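Local structure of papillomavirus transcription factor E2 (Human papillomavirus type 18, 1QQH) at residues Y74-D77 / A78-D82; Q53-D57 / G58-N62. The protein acts as a viral transcription factor; this fragment belongs to its N-terminal activation domain, which in papillomaviruses probably also supports viral DNA replication. The protein carries 1 engineered substitution. All blocks are in the same frame, centred on the assembly; numbering follows the deposited sequence.

Interaction 1: residues Y74-D77 / A78-D82; sequences YMTD and AGTWD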
ATOM      1  N   TYR A  74       3.394  -6.447 -14.400  1.00 36.89           N
ATOM      2  CA  TYR A  74       4.778  -6.241 -14.783  1.00 39.47           C
ATOM      3  C   TYR A  74       4.885  -4.887 -15.456  1.00 41.94           C
ATOM      4  O   TYR A  74       3.882  -4.314 -15.884  1.00 41.52           O
ATOM      5  CB  TYR A  74       5.230  -7.350 -15.736  1.00 37.46           C
ATOM      6  CG  TYR A  74       4.504  -7.371 -17.060  1.00 37.50           C
ATOM      7  CD1 TYR A  74       5.015  -6.687 -18.163  1.00 37.60           C
ATOM      8  CD2 TYR A  74       3.318  -8.096 -17.222  1.00 37.35           C
ATOM      9  CE1 TYR A  74       4.374  -6.726 -19.398  1.00 38.78           C
ATOM     10  CE2 TYR A  74       2.661  -8.142 -18.459  1.00 38.50           C
ATOM     11  CZ  TYR A  74       3.199  -7.457 -19.545  1.00 39.17           C
ATOM     12  OH  TYR A  74       2.589  -7.513 -20.781  1.00 38.30           O
ATOM     13  N   MET A  75       6.102  -4.371 -15.540  1.00 46.35           N
ATOM     14  CA  MET A  75       6.325  -3.081 -16.167  1.00 50.72           C
ATOM     15  C   MET A  75       7.068  -3.258 -17.496  1.00 51.71           C
ATOM     16  O   MET A  75       8.081  -3.953 -17.566  1.00 50.49           O
ATOM     17  CB  MET A  75       7.122  -2.182 -15.220  1.00 54.27           C
ATOM     18  CG  MET A  75       7.339  -0.768 -15.738  1.00 59.93           C
ATOM     19  SD  MET A  75       8.354   0.238 -14.614  1.00 64.39           S
ATOM     20  CE  MET A  75       7.111   1.372 -13.947  1.00 64.29           C
ATOM     21  N   THR A  76       6.545  -2.643 -18.554  1.00 53.30           N
ATOM     22  CA  THR A  76       7.178  -2.735 -19.864  1.00 55.41           C
ATOM     23  C   THR A  76       8.485  -1.951 -19.843  1.00 57.71           C
ATOM     24  O   THR A  76       8.769  -1.215 -18.894  1.00 57.87           O
ATOM     25  CB  THR A  76       6.279  -2.148 -20.976  1.00 54.25           C
ATOM     26  OG1 THR A  76       6.184  -0.728 -20.822  1.00 52.89           O
ATOM     27  CG2 THR A  76       4.887  -2.748 -20.904  1.00 53.55           C
ATOM     28  N   ASP A  77       9.284  -2.115 -20.888  1.00 60.66           N
ATOM     29  CA  ASP A  77      10.553  -1.406 -20.986  1.00 63.19           C
ATOM     30  C   ASP A  77      10.235   0.085 -20.870  1.00 63.31           C
ATOM     31  O   ASP A  77      10.904   0.827 -20.150  1.00 63.46           O
ATOM     32  CB  ASP A  77      11.205  -1.709 -22.333  1.00 65.37           C
ATOM     33  CG  ASP A  77      11.076  -3.175 -22.722  1.00 68.38           C
ATOM     34  OD1 ASP A  77      11.629  -4.040 -22.004  1.00 69.93           O
ATOM     35  OD2 ASP A  77      10.412  -3.461 -23.744  1.00 69.50           O
ATOM     36  N   ALA A  78       9.188   0.501 -21.577  1.00 63.07           N
ATOM     37  CA  ALA A  78       8.732   1.887 -21.567  1.00 62.46           C
ATOM     38  C   ALA A  78       8.394   2.337 -20.148  1.00 62.32           C
ATOM     39  O   ALA A  78       8.234   3.532 -19.883  1.00 62.64           O
ATOM     40  CB  ALA A  78       7.504   2.034 -22.464  1.00 62.07           C
ATOM     41  N   GLY A  79       8.276   1.374 -19.238  1.00 60.61           N
ATOM     42  CA  GLY A  79       7.962   1.702 -17.863  1.00 58.11           C
ATOM     43  C   GLY A  79       6.476   1.734 -17.555  1.00 57.05           C
ATOM     44  O   GLY A  79       6.080   2.211 -16.494  1.00 57.69           O
ATOM     45  N   THR A  80       5.647   1.237 -18.467  1.00 55.25           N
ATOM     46  CA  THR A  80       4.207   1.226 -18.230  1.00 53.73           C
ATOM     47  C   THR A  80       3.805  -0.110 -17.608  1.00 51.90           C
ATOM     48  O   THR A  80       4.369  -1.157 -17.933  1.00 51.36           O
ATOM     49  CB  THR A  80       3.406   1.435 -19.530  1.00 54.31           C
ATOM     50  OG1 THR A  80       3.468   0.252 -20.333  1.00 55.48           O
ATOM     51  CG2 THR A  80       3.974   2.597 -20.319  1.00 55.62           C
ATOM     52  N   TRP A  81       2.830  -0.069 -16.707  1.00 49.48           N
ATOM     53  CA  TRP A  81       2.378  -1.280 -16.035  1.00 47.92           C
ATOM     54  C   TRP A  81       1.266  -2.014 -16.766  1.00 46.68           C
ATOM     55  O   TRP A  81       0.229  -1.437 -17.083  1.00 47.30           O
ATOM     56  CB  TRP A  81       1.911  -0.959 -14.607  1.00 45.92           C
ATOM     57  CG  TRP A  81       3.022  -0.558 -13.708  1.00 44.20           C
ATOM     58  CD1 TRP A  81       3.503   0.701 -13.514  1.00 44.36           C
ATOM     59  CD2 TRP A  81       3.861  -1.433 -12.944  1.00 43.68           C
ATOM     60  NE1 TRP A  81       4.595   0.667 -12.682  1.00 44.58           N
ATOM     61  CE2 TRP A  81       4.838  -0.631 -12.318  1.00 43.23           C
ATOM     62  CE3 TRP A  81       3.884  -2.819 -12.734  1.00 42.71           C
ATOM     63  CZ2 TRP A  81       5.833  -1.166 -11.494  1.00 43.37           C
ATOM     64  CZ3 TRP A  81       4.871  -3.353 -11.919  1.00 42.43           C
ATOM     65  CH2 TRP A  81       5.834  -2.524 -11.308  1.00 44.10           C
ATOM     66  N   ASP A  82       1.494  -3.292 -17.040  1.00 46.30           N
ATOM     67  CA  ASP A  82       0.492  -4.121 -17.694  1.00 45.16           C
ATOM     68  C   ASP A  82       0.053  -5.189 -16.707  1.00 43.43           C
ATOM     69  O   ASP A  82       0.780  -5.524 -15.777  1.00 41.90           O
ATOM     70  CB  ASP A  82       1.046  -4.779 -18.959  1.00 47.17           C
ATOM     71  CG  ASP A  82       1.205  -3.797 -20.099  1.00 50.18           C
ATOM     72  OD1 ASP A  82       0.275  -2.984 -20.322  1.00 51.37           O
ATOM     73  OD2 ASP A  82       2.253  -3.842 -20.778  1.00 51.68           O
TER

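Interaction 2: residues Q53-D57 / G58-N62; sequences QVYFD and GNKDN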
ATOM      1  N   GLN A  53      -0.590 -27.794  -7.556  1.00 38.59           N
ATOM      2  CA  GLN A  53       0.038 -28.971  -6.966  1.00 40.18           C
ATOM      3  C   GLN A  53       0.803 -29.757  -8.010  1.00 39.54           C
ATOM      4  O   GLN A  53       0.301 -29.999  -9.106  1.00 38.53           O
ATOM      5  CB  GLN A  53      -1.004 -29.898  -6.361  1.00 43.15           C
ATOM      6  CG  GLN A  53      -1.870 -29.292  -5.304  1.00 47.60           C
ATOM      7  CD  GLN A  53      -2.941 -30.267  -4.882  1.00 52.37           C
ATOM      8  OE1 GLN A  53      -3.796 -30.658  -5.690  1.00 54.49           O
ATOM      9  NE2 GLN A  53      -2.901 -30.686  -3.615  1.00 53.72           N
ATOM     10  N   VAL A  54       2.019 -30.156  -7.663  1.00 39.07           N
ATOM     11  CA  VAL A  54       2.843 -30.936  -8.566  1.00 39.18           C
ATOM     12  C   VAL A  54       3.250 -32.223  -7.873  1.00 41.16           C
ATOM     13  O   VAL A  54       3.750 -32.204  -6.749  1.00 40.89           O
ATOM     14  CB  VAL A  54       4.117 -30.178  -8.970  1.00 38.54           C
ATOM     15  CG1 VAL A  54       4.993 -31.068  -9.837  1.00 37.61           C
ATOM     16  CG2 VAL A  54       3.747 -28.912  -9.726  1.00 37.46           C
ATOM     17  N   TYR A  55       3.013 -33.342  -8.544  1.00 43.20           N
ATOM     18  CA  TYR A  55       3.369 -34.649  -8.009  1.00 45.89           C
ATOM     19  C   TYR A  55       4.544 -35.182  -8.821  1.00 46.08           C
ATOM     20  O   TYR A  55       4.426 -35.389 -10.028  1.00 44.66           O
ATOM     21  CB  TYR A  55       2.188 -35.615  -8.120  1.00 47.21           C
ATOM     22  CG  TYR A  55       0.944 -35.147  -7.406  1.00 50.06           C
ATOM     23  CD1 TYR A  55       0.100 -34.199  -7.982  1.00 52.07           C
ATOM     24  CD2 TYR A  55       0.610 -35.644  -6.153  1.00 51.63           C
ATOM     25  CE1 TYR A  55      -1.051 -33.762  -7.324  1.00 53.17           C
ATOM     26  CE2 TYR A  55      -0.535 -35.216  -5.484  1.00 53.59           C
ATOM     27  CZ  TYR A  55      -1.361 -34.277  -6.075  1.00 53.81           C
ATOM     28  OH  TYR A  55      -2.497 -33.860  -5.417  1.00 55.98           O
ATOM     29  N   PHE A  56       5.676 -35.390  -8.157  1.00 48.22           N
ATOM     30  CA  PHE A  56       6.865 -35.892  -8.830  1.00 51.22           C
ATOM     31  C   PHE A  56       6.893 -37.404  -8.795  1.00 54.66           C
ATOM     32  O   PHE A  56       6.586 -38.017  -7.773  1.00 55.21           O
ATOM     33  CB  PHE A  56       8.117 -35.311  -8.185  1.00 48.42           C
ATOM     34  CG  PHE A  56       8.155 -33.816  -8.216  1.00 46.08           C
ATOM     35  CD1 PHE A  56       7.822 -33.075  -7.089  1.00 45.54           C
ATOM     36  CD2 PHE A  56       8.474 -33.144  -9.394  1.00 45.62           C
ATOM     37  CE1 PHE A  56       7.802 -31.689  -7.131  1.00 44.68           C
ATOM     38  CE2 PHE A  56       8.456 -31.761  -9.450  1.00 43.99           C
ATOM     39  CZ  PHE A  56       8.118 -31.030  -8.313  1.00 45.47           C
ATOM     40  N   ASP A  57       7.264 -37.997  -9.924  1.00 59.29           N
ATOM     41  CA  ASP A  57       7.302 -39.447 -10.059  1.00 63.91           C
ATOM     42  C   ASP A  57       5.842 -39.871  -9.963  1.00 66.25           C
ATOM     43  O   ASP A  57       4.950 -39.022 -10.004  1.00 67.26           O
ATOM     44  CB  ASP A  57       8.119 -40.078  -8.930  1.00 64.63           C
ATOM     45  CG  ASP A  57       9.475 -39.415  -8.750  1.00 66.86           C
ATOM     46  OD1 ASP A  57      10.244 -39.334  -9.734  1.00 67.80           O
ATOM     47  OD2 ASP A  57       9.775 -38.974  -7.618  1.00 68.21           O
ATOM     48  N   GLY A  58       5.587 -41.168  -9.842  1.00 68.71           N
ATOM     49  CA  GLY A  58       4.210 -41.620  -9.746  1.00 71.54           C
ATOM     50  C   GLY A  58       3.771 -41.748  -8.300  1.00 73.35           C
ATOM     51  O   GLY A  58       3.311 -42.811  -7.876  1.00 74.21           O
ATOM     52  N   ASN A  59       3.895 -40.662  -7.541  1.00 74.19           N
ATOM     53  CA  ASN A  59       3.532 -40.693  -6.130  1.00 75.08           C
ATOM     54  C   ASN A  59       2.787 -39.454  -5.648  1.00 75.58           C
ATOM     55  O   ASN A  59       3.255 -38.331  -5.828  1.00 75.43           O
ATOM     56  CB  ASN A  59       4.799 -40.896  -5.291  1.00 74.76           C
ATOM     57  CG  ASN A  59       4.526 -40.869  -3.803  1.00 75.28           C
ATOM     58  OD1 ASN A  59       3.670 -41.598  -3.299  1.00 75.91           O
ATOM     59  ND2 ASN A  59       5.263 -40.033  -3.086  1.00 75.68           N
ATOM     60  N   LYS A  60       1.625 -39.668  -5.032  1.00 76.37           N
ATOM     61  CA  LYS A  60       0.820 -38.569  -4.506  1.00 76.96           C
ATOM     62  C   LYS A  60       1.554 -37.900  -3.348  1.00 76.64           C
ATOM     63  O   LYS A  60       1.349 -36.719  -3.071  1.00 77.02           O
ATOM     64  CB  LYS A  60      -0.548 -39.070  -4.039  1.00 77.87           C
ATOM     65  CG  LYS A  60      -1.426 -39.624  -5.155  1.00 79.73           C
ATOM     66  CD  LYS A  60      -1.667 -38.590  -6.251  1.00 80.26           C
ATOM     67  CE  LYS A  60      -2.486 -39.172  -7.398  1.00 80.94           C
ATOM     68  NZ  LYS A  60      -2.706 -38.183  -8.489  1.00 81.18           N
ATOM     69  N   ASP A  61       2.399 -38.661  -2.661  1.00 76.21           N
ATOM     70  CA  ASP A  61       3.186 -38.107  -1.569  1.00 75.50           C
ATOM     71  C   ASP A  61       4.304 -37.356  -2.276  1.00 74.60           C
ATOM     72  O   ASP A  61       4.442 -37.471  -3.496  1.00 74.78           O
ATOM     73  CB  ASP A  61       3.777 -39.220  -0.698  1.00 77.26           C
ATOM     74  CG  ASP A  61       2.710 -40.101  -0.066  1.00 78.53           C
ATOM     75  OD1 ASP A  61       1.890 -39.578   0.724  1.00 79.55           O
ATOM     76  OD2 ASP A  61       2.693 -41.319  -0.360  1.00 79.23           O
ATOM     77  N   ASN A  62       5.104 -36.594  -1.534  1.00 73.13           N
ATOM     78  CA  ASN A  62       6.191 -35.844  -2.161  1.00 71.29           C
ATOM     79  C   ASN A  62       5.563 -34.781  -3.075  1.00 70.07           C
ATOM     80  O   ASN A  62       6.148 -34.372  -4.075  1.00 70.81           O
ATOM     81  CB  ASN A  62       7.082 -36.820  -2.956  1.00 70.49           C
ATOM     82  CG  ASN A  62       8.147 -36.121  -3.787  1.00 69.61           C
ATOM     83  OD1 ASN A  62       8.767 -35.156  -3.344  1.00 69.33           O
ATOM     84  ND2 ASN A  62       8.374 -36.625  -4.995  1.00 68.41           N
TER

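Interaction 1: residues Y74-D77 / A78-D82
Met75 and Trp81 meet on one face of a beta hairpin, a local example of how cross-strand neighbours pair around a tight turn. Met75 CB stands squarely over the indole, 3.9 Å from the centroid of the Trp81 six-membered ring and 3° off its normal, a CH-pi contact. With CG anti to the backbone N and chi2 extended, Met75 SD lies obliquely 4.7 Å from the centroid of the Trp81 five-membered ring, a Met-aromatic contact. Packing is tight beside it, with Met75 CG 3.3 Å from Gly79 CA. On the other face, Asp82 CB sits over the Tyr74 ring, 3.9 Å from its centroid, with ring and carboxylate planes 63° apart. The ring is placed there by chi1 of 64°, which sets Tyr74 CG between backbone N and carbonyl carbon.

The backbone positions both pairs. Asp82 N donates to Tyr74 O at 2.8 Å, and Tyr74 N returns a more bent bond to Asp82 O. Nearer the turn, Thr76 N reaches Thr80 O at 2.7 Å, nearly straight, while the two hydroxyls, Thr76 OG1 and Thr80 OG1, share a hydrogen bond of 2.9 Å. A type I turn from Thr76 to Gly79 followed by a G1 bulge closes the hairpin, Gly79 taking a positive phi.

Farther out, Tyr74 OH bonds to Glu98 N and the Trp81 ring meets Phe45. Asp82 also lies close to Asp141, so its carboxylate may be somewhat harder to ionise. The chemistry is thus divided by face: sulfur and indole on one, phenol and threonine hydroxyls beside an acid on the other.

Interaction 2: residues Q53-D57 / G58-N62
Gly58 follows Asp57 directly and forms the centre of an inverse gamma turn, which swings the chain out of its strand. The turn brings Asn59 N to 3.1 Å from Asp57 O, a weak and bent hydrogen bond. Asn59 then directs its carbonyl at the edge of the Tyr55 ring, with Asn59 O 3.7 Å from Tyr55 CB.

Lys60 meets the same ring in two ways. Its carbonyl also lies at the ring edge, Lys60 O being 3.3 Å from Tyr55 CD2, whereas its side chain rises over a face. The chain bends at chi2 (-58°) and is extended thereafter, which carries Lys60 CD to 3.6 Å from Tyr55 CE2 and places Lys60 NZ 4.6 Å from the ring centroid, 3° off the normal. This is a cation-pi contact with the ammonium almost centred above the ring; a long, weak ion pair with Glu121 gives the charge a second partner.

Asn62 then turns back with a positive phi. Its amide approaches the strand end, Asn62 ND2 lying 3.5 Å from Phe56 CB, with amide and phenyl planes 41° apart. Asn62 O comes to the edge of that phenyl, 3.7 Å from Phe56 CD1. The Asp57 carboxylate finds its firmer partner elsewhere, OD1 accepting from Thr117 N.

Tyr55 and Phe56 thus connect the loop with different surroundings. Tyr55 meets the ring of His123 on strand 120-124 and touches Cys63 on strand 63-75, while Phe56 packs on Met64, Tyr66 and Trp120 and reaches Glu110 and Cys111 of helix 107-111.

Overall arrangement
The two contacts bracket one strand of the antiparallel sheet: interaction 2 lies in the connection leading from strand 45-56 into strand 63-75, and interaction 1 closes the hairpin from strand 63-75 to strand 81-89. Their centres are 37 Å apart, on opposite sides of the chain's centre, and they do not touch. Each is partly buried: interaction 1 through Tyr74 and Trp81, interaction 2 through Val54 and Phe56, with more exposed turn residues. Residues 74-82 form a tight hairpin with paired backbone bonds and neutral ring contacts. Residues 53-62 make a wider, irregular loop with one weak backbone bond across it, where a cation over a ring and carbonyls at ring edges do more of the joining.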